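Local atomic coordinates of putative polysaccharide deacetylase (Bdellovibrio bacteriovorus HD100, PDB entry 5JP6), a protein that probably removes acetyl groups from peptidoglycan as a zinc-binding carbohydrate esterase of the CE-4 family. Residues Leu188-Ala202 / Leu214-His227. The protein carries 1 engineered substitution. Residues are numbered along the deposited sequence; the frame is centred on the assembly and turned at random.
With ZN (zinc ion), chain B.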
loop_
_atom_site.group_PDB
_atom_site.type_symbol
_atom_site.label_atom_id
_atom_site.label_comp_id
_atom_site.label_asym_id
_atom_site.label_seq_id
_atom_site.Cartn_x
_atom_site.Cartn_y
_atom_site.Cartn_z
ATOM N N LEU A 188 -6.238 -7.414 6.791
ATOM C CA LEU A 188 -6.138 -7.925 8.166
ATOM C C LEU A 188 -6.953 -9.204 8.345
ATOM O O LEU A 188 -6.499 -10.152 8.974
ATOM C CB LEU A 188 -6.585 -6.886 9.182
ATOM C CG LEU A 188 -5.707 -5.661 9.340
ATOM C CD1 LEU A 188 -6.292 -4.685 10.336
ATOM C CD2 LEU A 188 -4.285 -6.034 9.774
ATOM N N ARG A 189 -8.176 -9.220 7.804
ATOM C CA ARG A 189 -9.030 -10.413 7.945
ATOM C C ARG A 189 -8.368 -11.606 7.283
ATOM O O ARG A 189 -8.327 -12.699 7.841
ATOM C CB ARG A 189 -10.399 -10.191 7.325
ATOM C CG ARG A 189 -11.240 -9.194 8.088
ATOM C CD ARG A 189 -12.652 -9.166 7.577
ATOM N NE ARG A 189 -12.795 -8.458 6.296
ATOM C CZ ARG A 189 -13.001 -7.148 6.151
ATOM N NH1 ARG A 189 -13.032 -6.343 7.198
ATOM N NH2 ARG A 189 -13.153 -6.633 4.939
ATOM N N ALA A 190 -7.819 -11.369 6.108
ATOM C CA ALA A 190 -7.188 -12.462 5.347
ATOM C C ALA A 190 -5.968 -13.013 6.093
ATOM O O ALA A 190 -5.777 -14.228 6.207
ATOM C CB ALA A 190 -6.800 -11.992 3.962
ATOM N N LEU A 191 -5.152 -12.118 6.618
ATOM C CA LEU A 191 -3.973 -12.527 7.370
ATOM C C LEU A 191 -4.351 -13.305 8.609
ATOM O O LEU A 191 -3.764 -14.352 8.917
ATOM C CB LEU A 191 -3.116 -11.311 7.725
ATOM C CG LEU A 191 -2.462 -10.569 6.564
ATOM C CD1 LEU A 191 -1.905 -9.232 7.026
ATOM C CD2 LEU A 191 -1.344 -11.373 5.922
ATOM N N LYS A 192 -5.308 -12.768 9.353
ATOM C CA LYS A 192 -5.679 -13.346 10.627
ATOM C C LYS A 192 -6.238 -14.764 10.468
ATOM O O LYS A 192 -5.970 -15.647 11.309
ATOM C CB LYS A 192 -6.651 -12.457 11.394
ATOM C CG LYS A 192 -6.959 -12.965 12.799
ATOM C CD LYS A 192 -7.841 -11.986 13.561
ATOM C CE LYS A 192 -8.175 -12.580 14.923
ATOM N NZ LYS A 192 -9.240 -11.851 15.666
ATOM N N GLU A 193 -7.044 -14.981 9.418
ATOM C CA GLU A 193 -7.670 -16.291 9.162
ATOM C C GLU A 193 -6.660 -17.429 9.100
ATOM O O GLU A 193 -7.008 -18.588 9.414
ATOM C CB GLU A 193 -8.381 -16.314 7.752
ATOM C CG GLU A 193 -9.637 -15.605 7.713
ATOM C CD GLU A 193 -10.237 -15.517 6.312
ATOM O OE1 GLU A 193 -9.597 -15.595 5.184
ATOM O OE2 GLU A 193 -11.396 -15.265 6.380
ATOM N N VAL A 194 -5.447 -17.101 8.640
ATOM C CA VAL A 194 -4.414 -18.113 8.432
ATOM C C VAL A 194 -3.191 -17.915 9.354
ATOM O O VAL A 194 -2.123 -18.511 9.137
ATOM C CB VAL A 194 -4.010 -18.185 6.941
ATOM C CG1 VAL A 194 -5.209 -18.567 6.087
ATOM C CG2 VAL A 194 -3.361 -16.875 6.466
ATOM N N ASN A 195 -3.344 -17.068 10.371
ATOM C CA ASN A 195 -2.277 -16.813 11.366
ATOM C C ASN A 195 -1.031 -16.204 10.758
ATOM O O ASN A 195 0.041 -16.409 11.274
ATOM C CB ASN A 195 -1.933 -18.073 12.145
ATOM C CG ASN A 195 -1.030 -17.816 13.322
ATOM O OD1 ASN A 195 -1.273 -16.897 14.103
ATOM N ND2 ASN A 195 0.034 -18.607 13.453
ATOM N N ALA A 196 -1.188 -15.442 9.675
ATOM C CA ALA A 196 -0.064 -14.748 9.070
ATOM C C ALA A 196 0.125 -13.380 9.697
ATOM O O ALA A 196 -0.849 -12.655 9.923
ATOM C CB ALA A 196 -0.236 -14.588 7.568
ATOM N N LYS A 197 1.385 -13.016 9.939
ATOM C CA LYS A 197 1.711 -11.669 10.414
ATOM C C LYS A 197 2.445 -10.970 9.283
ATOM O O LYS A 197 3.051 -11.611 8.434
ATOM C CB LYS A 197 2.584 -11.738 11.665
ATOM C CG LYS A 197 1.942 -12.497 12.810
ATOM C CD LYS A 197 0.678 -11.822 13.308
ATOM C CE LYS A 197 0.117 -12.536 14.542
ATOM N NZ LYS A 197 -0.280 -13.965 14.266
ATOM N N ALA A 198 2.422 -9.645 9.311
ATOM C CA ALA A 198 3.005 -8.823 8.247
ATOM C C ALA A 198 3.604 -7.543 8.798
ATOM O O ALA A 198 3.382 -7.185 9.945
ATOM C CB ALA A 198 1.925 -8.494 7.205
ATOM N N MET A 199 4.376 -6.866 7.940
ATOM C CA MET A 199 4.997 -5.622 8.281
ATOM C C MET A 199 4.217 -4.514 7.479
ATOM O O MET A 199 4.072 -4.620 6.247
ATOM C CB MET A 199 6.502 -5.603 7.970
ATOM C CG MET A 199 7.297 -6.733 8.545
ATOM S SD MET A 199 9.005 -6.633 8.070
ATOM C CE MET A 199 9.584 -5.383 9.217
ATOM N N PHE A 200 3.780 -3.452 8.155
ATOM C CA PHE A 200 3.126 -2.330 7.508
ATOM C C PHE A 200 3.987 -1.090 7.609
ATOM O O PHE A 200 4.374 -0.682 8.701
ATOM C CB PHE A 200 1.747 -2.068 8.127
ATOM C CG PHE A 200 0.747 -3.160 7.878
ATOM C CD1 PHE A 200 0.810 -4.350 8.561
ATOM C CD2 PHE A 200 -0.247 -3.002 6.903
ATOM C CE1 PHE A 200 -0.096 -5.384 8.298
ATOM C CE2 PHE A 200 -1.147 -4.016 6.647
ATOM C CZ PHE A 200 -1.068 -5.212 7.337
ATOM N N PHE A 201 4.304 -0.521 6.451
ATOM C CA PHE A 201 5.059 0.718 6.366
ATOM C C PHE A 201 4.058 1.818 6.014
ATOM O O PHE A 201 3.774 2.113 4.862
ATOM C CB PHE A 201 6.209 0.606 5.363
ATOM C CG PHE A 201 7.238 -0.411 5.758
ATOM C CD1 PHE A 201 7.091 -1.733 5.377
ATOM C CD2 PHE A 201 8.344 -0.062 6.510
ATOM C CE1 PHE A 201 8.014 -2.691 5.756
ATOM C CE2 PHE A 201 9.281 -1.018 6.883
ATOM C CZ PHE A 201 9.112 -2.333 6.514
ATOM N N ALA A 202 3.500 2.393 7.068
ATOM C CA ALA A 202 2.398 3.324 6.954
ATOM C C ALA A 202 2.889 4.694 6.549
ATOM O O ALA A 202 4.015 5.057 6.863
ATOM C CB ALA A 202 1.674 3.404 8.296
ATOM N N LEU A 214 -5.492 2.006 11.840
ATOM C CA LEU A 214 -4.133 1.718 12.288
ATOM C C LEU A 214 -4.159 0.933 13.622
ATOM O O LEU A 214 -3.384 0.001 13.825
ATOM C CB LEU A 214 -3.294 2.982 12.414
ATOM C CG LEU A 214 -1.803 2.723 12.615
ATOM C CD1 LEU A 214 -1.158 2.228 11.327
ATOM C CD2 LEU A 214 -1.120 3.992 13.127
ATOM N N LYS A 215 -5.045 1.349 14.530
ATOM C CA LYS A 215 -5.187 0.629 15.775
ATOM C C LYS A 215 -5.581 -0.841 15.569
ATOM O O LYS A 215 -5.129 -1.710 16.315
ATOM C CB LYS A 215 -6.148 1.332 16.695
ATOM C CG LYS A 215 -5.670 2.702 17.194
ATOM C CD LYS A 215 -6.668 3.298 18.170
ATOM C CE LYS A 215 -6.214 4.680 18.575
ATOM N NZ LYS A 215 -7.154 5.239 19.574
ATOM N N ARG A 216 -6.428 -1.124 14.578
ATOM C CA ARG A 216 -6.769 -2.521 14.283
ATOM C C ARG A 216 -5.596 -3.286 13.744
ATOM O O ARG A 216 -5.443 -4.460 14.080
ATOM C CB ARG A 216 -7.963 -2.614 13.335
ATOM C CG ARG A 216 -9.244 -1.992 13.967
ATOM C CD ARG A 216 -10.484 -2.225 13.106
ATOM N NE ARG A 216 -10.523 -1.451 11.870
ATOM C CZ ARG A 216 -11.017 -0.230 11.772
ATOM N NH1 ARG A 216 -11.455 0.394 12.858
ATOM N NH2 ARG A 216 -11.057 0.394 10.599
ATOM N N VAL A 217 -4.761 -2.652 12.917
ATOM C CA VAL A 217 -3.535 -3.317 12.455
ATOM C C VAL A 217 -2.685 -3.681 13.686
ATOM O O VAL A 217 -2.223 -4.819 13.802
ATOM C CB VAL A 217 -2.707 -2.435 11.486
ATOM C CG1 VAL A 217 -1.387 -3.098 11.114
ATOM C CG2 VAL A 217 -3.499 -2.043 10.235
ATOM N N ALA A 218 -2.490 -2.715 14.586
ATOM C CA ALA A 218 -1.674 -2.916 15.791
ATOM C C ALA A 218 -2.232 -4.087 16.644
ATOM O O ALA A 218 -1.483 -4.949 17.126
ATOM C CB ALA A 218 -1.567 -1.654 16.610
ATOM N N ALA A 219 -3.552 -4.104 16.827
ATOM C CA ALA A 219 -4.172 -5.082 17.696
ATOM C C ALA A 219 -4.022 -6.527 17.161
ATOM O O ALA A 219 -4.144 -7.471 17.936
ATOM C CB ALA A 219 -5.622 -4.738 17.922
ATOM N N ASP A 220 -3.789 -6.663 15.851
ATOM C CA ASP A 220 -3.657 -7.960 15.208
ATOM C C ASP A 220 -2.212 -8.474 15.238
ATOM O O ASP A 220 -1.939 -9.524 14.676
ATOM C CB ASP A 220 -4.246 -7.979 13.781
ATOM C CG ASP A 220 -5.777 -8.163 13.750
ATOM O OD1 ASP A 220 -6.433 -8.164 14.843
ATOM O OD2 ASP A 220 -6.304 -8.263 12.613
ATOM N N GLY A 221 -1.294 -7.756 15.900
ATOM C CA GLY A 221 0.066 -8.263 16.155
ATOM C C GLY A 221 1.096 -7.982 15.077
ATOM O O GLY A 221 2.211 -8.479 15.135
ATOM N N HIS A 222 0.748 -7.118 14.130
ATOM C CA HIS A 222 1.649 -6.842 13.030
ATOM C C HIS A 222 2.709 -5.811 13.428
ATOM O O HIS A 222 2.554 -5.063 14.395
ATOM C CB HIS A 222 0.849 -6.363 11.829
ATOM C CG HIS A 222 -0.206 -7.324 11.404
ATOM N ND1 HIS A 222 0.073 -8.567 10.892
ATOM C CD2 HIS A 222 -1.551 -7.227 11.466
ATOM C CE1 HIS A 222 -1.066 -9.192 10.633
ATOM N NE2 HIS A 222 -2.062 -8.390 10.962
ATOM N N VAL A 223 3.780 -5.799 12.662
ATOM C CA VAL A 223 4.818 -4.766 12.768
ATOM C C VAL A 223 4.337 -3.537 12.009
ATOM O O VAL A 223 3.784 -3.647 10.913
ATOM C CB VAL A 223 6.192 -5.286 12.300
ATOM C CG1 VAL A 223 7.119 -4.140 11.976
ATOM C CG2 VAL A 223 6.766 -6.207 13.350
ATOM N N ILE A 224 4.528 -2.362 12.606
ATOM C CA ILE A 224 4.145 -1.101 11.996
ATOM C C ILE A 224 5.283 -0.092 12.092
ATOM O O ILE A 224 5.621 0.351 13.175
ATOM C CB ILE A 224 2.876 -0.514 12.607
ATOM C CG1 ILE A 224 1.758 -1.545 12.664
ATOM C CG2 ILE A 224 2.443 0.738 11.831
ATOM C CD1 ILE A 224 0.536 -1.037 13.420
ATOM N N GLY A 225 5.846 0.233 10.920
ATOM C CA GLY A 225 6.789 1.320 10.756
ATOM C C GLY A 225 6.226 2.349 9.809
ATOM O O GLY A 225 5.016 2.551 9.740
ATOM N N SER A 226 7.101 3.000 9.050
ATOM C CA SER A 226 6.654 4.077 8.171
ATOM C C SER A 226 7.325 4.068 6.799
ATOM O O SER A 226 8.348 3.452 6.627
ATOM C CB SER A 226 6.785 5.426 8.890
ATOM O OG SER A 226 8.123 5.849 8.985
ATOM N N HIS A 227 6.660 4.735 5.843
ATOM C CA HIS A 227 7.104 4.888 4.466
ATOM C C HIS A 227 6.903 6.361 4.154
ATOM O O HIS A 227 5.796 6.859 4.252
ATOM C CB HIS A 227 6.321 4.023 3.484
ATOM C CG HIS A 227 6.711 4.161 2.059
ATOM N ND1 HIS A 227 8.005 4.080 1.627
ATOM C CD2 HIS A 227 5.949 4.295 0.926
ATOM C CE1 HIS A 227 8.043 4.235 0.307
ATOM N NE2 HIS A 227 6.825 4.375 -0.135
HETATM ZN ZN ZN B . 5.152 3.814 -1.196
HETATM O O HOH W 1 -4.626 -9.548 10.934
#
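Arg-216, on helix 211-219, meets Leu-188 CD1 with its backbone carbonyl carbon and CB; its guanidinium group turns to Asp-185 in a salt bridge. Val-217 divides its two methyls between two partners of segment 188-202. With CG1 anti to the backbone N (chi1 175°), that branch lies over one face of the Phe-200 ring, a CH-pi contact 3.9 Å from the ring centroid, while CG2 rests on CD1 of Leu-188. At the helix end Asp-220 meets helix 183-193 through a water that donates to Asp-220 OD2 and Leu-188 O and also hydrogen-bonds His-222 NE2. Gly-221 closes the helix in a Schellman motif, and CE of Lys-197 lies 3.6 Å from Asp-220 O.

His-222 illustrates how a buried imidazole is fixed at both nitrogens. Its ND1 accepts from Ala-198 N at 3.0 Å, the donor tilted 20° from the ring plane, and the water occupies NE2. Over one face comes the edge of Phe-200, CE1 leading, in an edge-to-face pair with planes at 60°; Leu-188 CD2 lies 3.4 Å from CD2 of the imidazole.

From Val-223 onward the strands run parallel. Both the N and the O of Phe-200 are hydrogen-bonded to the neighbouring strand: its N donates to Val-223 O at 2.8 Å, and its O accepts from Gly-225 N. Val-223 lies alongside Met-199 on the sheet face opposite Phe-200. Ala-202 continues the ladder to Gly-225 O and His-227 N, carrying strand 223-227 directly into the metal site. There His-227 NE2 binds zinc at 2.1 Å, with Asp-177 and Tyr-280 completing the protein ligands, and its ND1 is hydrogen-bonded to Arg-277 O. The accepting role of ND1 in His-222 implies an unprotonated nitrogen there, so that ring is probably neutral.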